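Local atomic coordinates of 3-oxoacyl-[acyl-carrier protein] synthase (Thermus thermophilus, PDB entry 1UB7), a protein that probably catalyses the first condensation of fatty acid synthesis, joining acetyl-CoA to malonyl-ACP to give 3-oxobutanoyl-ACP. Residues F86-A91 / A103-A108; P245-L250 / A268-R273. All coordinates share one frame; numbering follows the deposited sequence.

Interactions 1 and 2 share no strand or helix; they lie on opposite sides of the chain's centre, their own centres about 26 Å apart. Both are buried, but interaction 1 abuts the second subunit, whereas no other chain touches interaction 2. In each, one side-chain group receives two successive backbone N-H groups where a helix begins. In interaction 1 it is a carboxylate reaching from a strand, with a second acidic residue nearby; in interaction 2 it is a neutral amide reaching from a loop, which also donates to two carbonyls. Interaction 1 lies away from the annotated sites. Interaction 2 holds the predicted catalytic H246 and most of the predicted ACP-binding region.

Interaction 1: F86-A91 / A103-A108; sequences FPDTAA and AYDLLA
D88 lays its carboxylate against the backbone of strand 102-107, OD2 standing 3.4 Å from Y104 CA. With CG set between backbone N and carbonyl carbon (chi1 53°), the group also turns back on its own chain as the N-cap of helix 89-96: OD2 accepts from A91 N at 2.9 Å, the donor well above the carboxylate plane. D88 OD2 and D105 OD1 are 4.1 Å apart, a proximity of like charges that the amides of the helix start probably ease.

T89 N points almost straight at D105 OD2 (2.8 Å, 163°), and the T89 and D105 side chains cross at about a right angle. This joins helix to strand within the beta-alpha-beta unit 72-78, 89-96, 102-107 of the thiolase fold; strand 102-107 ends the sheet in this chain, and D105 and L107 pair antiparallel with a strand of the second subunit.

A90 N takes the other oxygen, D105 OD1, at 2.9 Å, so the carboxylate bridges two successive amides, both on the syn side and near its plane. With D105 replaced by an alanine, the N-H groups of T89 and A90 are likely to lose these acceptors, and a gap would probably open beside D88 CB. A90 CB presses on the strand, 3.2 Å from Y104 N and 3.5 Å from A103 CB, and A103 CB in turn packs against the first turn of the helix, next to A91 N.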
loop_
_atom_site.group_PDB
_atom_site.type_symbol
_atom_site.label_atom_id
_atom_site.label_comp_id
_atom_site.label_asym_id
_atom_site.label_seq_id
_atom_site.Cartn_x
_atom_site.Cartn_y
_atom_site.Cartn_z
ATOM N N PHE A 86 10.600 4.121 -1.627
ATOM C CA PHE A 86 10.144 4.873 -2.783
ATOM C C PHE A 86 11.345 4.930 -3.719
ATOM O O PHE A 86 12.484 4.988 -3.272
ATOM C CB PHE A 86 9.636 6.289 -2.426
ATOM C CG PHE A 86 10.474 7.028 -1.409
ATOM C CD1 PHE A 86 10.391 6.712 -0.047
ATOM C CD2 PHE A 86 11.315 8.073 -1.805
ATOM C CE1 PHE A 86 11.130 7.429 0.912
ATOM C CE2 PHE A 86 12.061 8.800 -0.856
ATOM C CZ PHE A 86 11.968 8.477 0.505
ATOM N N PRO A 87 11.108 4.859 -5.031
ATOM C CA PRO A 87 9.784 4.731 -5.647
ATOM C C PRO A 87 9.139 3.385 -5.298
ATOM O O PRO A 87 9.830 2.443 -4.903
ATOM C CB PRO A 87 10.101 4.852 -7.136
ATOM C CG PRO A 87 11.427 4.132 -7.229
ATOM C CD PRO A 87 12.177 4.674 -6.030
ATOM N N ASP A 88 7.821 3.292 -5.430
ATOM C CA ASP A 88 7.161 2.034 -5.144
ATOM C C ASP A 88 7.383 1.065 -6.302
ATOM O O ASP A 88 7.648 1.452 -7.433
ATOM C CB ASP A 88 5.655 2.231 -4.905
ATOM C CG ASP A 88 4.965 2.994 -6.038
ATOM O OD1 ASP A 88 5.122 4.222 -6.089
ATOM O OD2 ASP A 88 4.271 2.369 -6.867
ATOM N N THR A 89 7.251 -0.210 -6.010
ATOM C CA THR A 89 7.452 -1.236 -7.002
ATOM C C THR A 89 6.374 -1.182 -8.083
ATOM O O THR A 89 6.636 -1.562 -9.218
ATOM C CB THR A 89 7.470 -2.616 -6.311
ATOM O OG1 THR A 89 8.377 -2.555 -5.212
ATOM C CG2 THR A 89 7.916 -3.704 -7.261
ATOM N N ALA A 90 5.169 -0.715 -7.751
ATOM C CA ALA A 90 4.107 -0.638 -8.773
ATOM C C ALA A 90 4.496 0.363 -9.841
ATOM O O ALA A 90 4.238 0.147 -11.021
ATOM C CB ALA A 90 2.768 -0.248 -8.169
ATOM N N ALA A 91 5.138 1.451 -9.438
ATOM C CA ALA A 91 5.562 2.441 -10.417
ATOM C C ALA A 91 6.608 1.821 -11.365
ATOM O O ALA A 91 6.608 2.098 -12.562
ATOM C CB ALA A 91 6.122 3.661 -9.710
ATOM N N ALA A 103 -0.151 3.988 -9.870
ATOM C CA ALA A 103 0.474 2.824 -9.251
ATOM C C ALA A 103 0.862 2.980 -7.789
ATOM O O ALA A 103 1.292 4.046 -7.363
ATOM C CB ALA A 103 1.733 2.451 -10.055
ATOM N N TYR A 104 0.729 1.898 -7.027
ATOM C CA TYR A 104 1.133 1.935 -5.644
ATOM C C TYR A 104 1.366 0.549 -5.060
ATOM O O TYR A 104 0.853 -0.438 -5.570
ATOM C CB TYR A 104 0.086 2.684 -4.836
ATOM C CG TYR A 104 -1.214 1.943 -4.609
ATOM C CD1 TYR A 104 -1.330 0.990 -3.599
ATOM C CD2 TYR A 104 -2.353 2.260 -5.345
ATOM C CE1 TYR A 104 -2.557 0.382 -3.323
ATOM C CE2 TYR A 104 -3.582 1.656 -5.079
ATOM C CZ TYR A 104 -3.677 0.726 -4.073
ATOM O OH TYR A 104 -4.896 0.145 -3.808
ATOM N N ASP A 105 2.161 0.478 -3.998
ATOM C CA ASP A 105 2.404 -0.803 -3.325
ATOM C C ASP A 105 1.441 -0.903 -2.156
ATOM O O ASP A 105 1.161 0.085 -1.491
ATOM C CB ASP A 105 3.835 -0.908 -2.772
ATOM C CG ASP A 105 4.867 -0.987 -3.859
ATOM O OD1 ASP A 105 4.460 -1.236 -5.012
ATOM O OD2 ASP A 105 6.072 -0.808 -3.570
ATOM N N LEU A 106 0.940 -2.105 -1.910
ATOM C CA LEU A 106 0.026 -2.345 -0.815
ATOM C C LEU A 106 0.712 -3.291 0.201
ATOM O O LEU A 106 1.091 -4.416 -0.140
ATOM C CB LEU A 106 -1.265 -2.963 -1.370
ATOM C CG LEU A 106 -2.429 -3.276 -0.410
ATOM C CD1 LEU A 106 -3.772 -3.255 -1.164
ATOM C CD2 LEU A 106 -2.194 -4.644 0.268
ATOM N N LEU A 107 0.896 -2.825 1.436
ATOM C CA LEU A 107 1.511 -3.667 2.463
ATOM C C LEU A 107 0.477 -4.114 3.489
ATOM O O LEU A 107 -0.071 -3.295 4.228
ATOM C CB LEU A 107 2.646 -2.923 3.165
ATOM C CG LEU A 107 3.949 -2.849 2.380
ATOM C CD1 LEU A 107 3.709 -2.282 0.985
ATOM C CD2 LEU A 107 4.908 -1.999 3.129
ATOM N N ALA A 108 0.202 -5.414 3.518
ATOM C CA ALA A 108 -0.772 -5.975 4.449
ATOM C C ALA A 108 -0.425 -7.440 4.776
ATOM O O ALA A 108 -1.298 -8.259 5.045
ATOM C CB ALA A 108 -2.169 -5.886 3.844
HETATM O O HOH W 1 3.440 5.217 -7.622
#

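Interaction 2: P245-L250 / A268-R273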
loop_
_atom_site.group_PDB
_atom_site.type_symbol
_atom_site.label_atom_id
_atom_site.label_comp_id
_atom_site.label_asym_id
_atom_site.label_seq_id
_atom_site.Cartn_x
_atom_site.Cartn_y
_atom_site.Cartn_z
ATOM N N PRO A 245 -5.961 -21.875 -0.637
ATOM C CA PRO A 245 -5.494 -21.190 0.566
ATOM C C PRO A 245 -4.074 -20.682 0.449
ATOM O O PRO A 245 -3.333 -21.079 -0.445
ATOM C CB PRO A 245 -5.587 -22.282 1.616
ATOM C CG PRO A 245 -5.073 -23.473 0.832
ATOM C CD PRO A 245 -5.858 -23.342 -0.472
ATOM N N HIS A 246 -3.705 -19.801 1.369
ATOM C CA HIS A 246 -2.352 -19.290 1.419
ATOM C C HIS A 246 -1.504 -20.553 1.616
ATOM O O HIS A 246 -1.874 -21.426 2.392
ATOM C CB HIS A 246 -2.197 -18.369 2.631
ATOM C CG HIS A 246 -0.796 -17.895 2.857
ATOM N ND1 HIS A 246 -0.345 -17.465 4.087
ATOM C CD2 HIS A 246 0.251 -17.766 2.007
ATOM C CE1 HIS A 246 0.918 -17.094 3.986
ATOM N NE2 HIS A 246 1.304 -17.267 2.734
ATOM N N GLN A 247 -0.388 -20.661 0.910
ATOM C CA GLN A 247 0.477 -21.833 1.046
ATOM C C GLN A 247 1.571 -21.560 2.063
ATOM O O GLN A 247 2.719 -21.332 1.697
ATOM C CB GLN A 247 1.122 -22.189 -0.295
ATOM C CG GLN A 247 0.128 -22.454 -1.408
ATOM C CD GLN A 247 -0.685 -23.707 -1.176
ATOM O OE1 GLN A 247 -0.147 -24.814 -1.173
ATOM N NE2 GLN A 247 -1.988 -23.541 -0.983
ATOM N N ALA A 248 1.215 -21.587 3.341
ATOM C CA ALA A 248 2.188 -21.337 4.396
ATOM C C ALA A 248 2.652 -22.626 5.079
ATOM O O ALA A 248 3.844 -22.821 5.329
ATOM C CB ALA A 248 1.592 -20.391 5.428
ATOM N N ASN A 249 1.698 -23.502 5.372
ATOM C CA ASN A 249 1.985 -24.755 6.049
ATOM C C ASN A 249 0.935 -25.824 5.732
ATOM O O ASN A 249 -0.273 -25.586 5.830
ATOM C CB ASN A 249 2.056 -24.499 7.560
ATOM C CG ASN A 249 2.165 -25.771 8.365
ATOM O OD1 ASN A 249 1.176 -26.478 8.575
ATOM N ND2 ASN A 249 3.375 -26.077 8.819
ATOM N N LEU A 250 1.409 -27.007 5.356
ATOM C CA LEU A 250 0.524 -28.113 5.010
ATOM C C LEU A 250 -0.374 -28.537 6.179
ATOM O O LEU A 250 -1.556 -28.818 5.984
ATOM C CB LEU A 250 1.355 -29.302 4.511
ATOM C CG LEU A 250 0.617 -30.501 3.908
ATOM C CD1 LEU A 250 -0.189 -30.088 2.682
ATOM C CD2 LEU A 250 1.641 -31.554 3.531
ATOM N N ALA A 268 -6.088 -26.698 -3.289
ATOM C CA ALA A 268 -4.857 -26.465 -4.040
ATOM C C ALA A 268 -3.618 -26.473 -3.156
ATOM O O ALA A 268 -3.585 -25.833 -2.115
ATOM C CB ALA A 268 -4.951 -25.141 -4.778
ATOM N N VAL A 269 -2.589 -27.190 -3.585
ATOM C CA VAL A 269 -1.349 -27.255 -2.811
ATOM C C VAL A 269 -0.115 -27.155 -3.690
ATOM O O VAL A 269 -0.100 -27.644 -4.817
ATOM C CB VAL A 269 -1.222 -28.590 -2.011
ATOM C CG1 VAL A 269 -0.057 -28.498 -1.029
ATOM C CG2 VAL A 269 -2.523 -28.901 -1.272
ATOM N N ASN A 270 0.916 -26.511 -3.168
ATOM C CA ASN A 270 2.174 -26.388 -3.876
ATOM C C ASN A 270 3.233 -25.907 -2.897
ATOM O O ASN A 270 4.391 -25.734 -3.258
ATOM C CB ASN A 270 2.042 -25.462 -5.114
ATOM C CG ASN A 270 1.870 -23.973 -4.772
ATOM O OD1 ASN A 270 1.191 -23.248 -5.503
ATOM N ND2 ASN A 270 2.508 -23.508 -3.698
ATOM N N VAL A 271 2.821 -25.715 -1.641
ATOM C CA VAL A 271 3.741 -25.266 -0.594
ATOM C C VAL A 271 4.907 -26.241 -0.489
ATOM O O VAL A 271 5.973 -25.899 0.024
ATOM C CB VAL A 271 3.044 -25.160 0.801
ATOM C CG1 VAL A 271 2.501 -26.512 1.248
ATOM C CG2 VAL A 271 4.029 -24.656 1.826
ATOM N N ASP A 272 4.684 -27.454 -0.987
ATOM C CA ASP A 272 5.688 -28.509 -0.983
ATOM C C ASP A 272 6.824 -28.220 -1.962
ATOM O O ASP A 272 7.976 -28.598 -1.724
ATOM C CB ASP A 272 5.026 -29.847 -1.333
ATOM C CG ASP A 272 4.239 -29.798 -2.639
ATOM O OD1 ASP A 272 3.383 -28.901 -2.790
ATOM O OD2 ASP A 272 4.463 -30.663 -3.513
ATOM N N ARG A 273 6.499 -27.531 -3.054
ATOM C CA ARG A 273 7.483 -27.211 -4.082
ATOM C C ARG A 273 8.008 -25.775 -4.082
ATOM O O ARG A 273 9.083 -25.505 -4.627
ATOM C CB ARG A 273 6.907 -27.551 -5.469
ATOM C CG ARG A 273 6.881 -29.037 -5.762
ATOM C CD ARG A 273 6.268 -29.383 -7.109
ATOM N NE ARG A 273 4.815 -29.217 -7.118
ATOM C CZ ARG A 273 4.187 -28.121 -7.538
ATOM N NH1 ARG A 273 4.883 -27.087 -7.992
ATOM N NH2 ARG A 273 2.865 -28.059 -7.503
#
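Q247 drives its side-chain amide into the turn that opens helix 271-274 and uses both ends of it. OE1 accepts two backbone N-H groups: V271 N arrives at 3.1 Å in the carbonyl plane, on a lone pair, while N270 N comes in at 2.8 Å from above that plane. NE2 in turn donates to A268 O at 3.0 Å and to P245 O at 2.9 Å. The second of these is the straighter (161°), with P245 O close to the amide plane, whereas A268 O is tilted from it. Four bonds of this pattern fix the rotation of the group and tell its oxygen from its nitrogen. A bend at chi2 of Q247 (-67°) folds the chain back, which lets NE2 reach the carbonyl of P245 two residues earlier.

The aliphatic part of Q247 packs as well. Its CB meets V271 CB at 3.7 Å, and its CG lies 3.5 Å from N270 ND2, the two side chains crossing at about a right angle. In the C-terminal half of this thiolase-fold enzyme, the contact thus ties the loop after strand 242-245, carrying H246 of the predicted Cys-His-Asn active site, to the turn and short helix 271-274 that lead on to N276.

Farther out, L250 CD1 touches V269 CG1 at 4.0 Å, the two side chains crossing at about a right angle, and W264 lies against both residues. S281 OG is hydrogen-bonded to Q247 N, and N249 caps the next helix through OD1 to I252 N. H246 NE2 is hydrogen-bonded to N276 OD1, and A248 CB sits 3.6 Å above one face of the H246 imidazole, offset toward its rim.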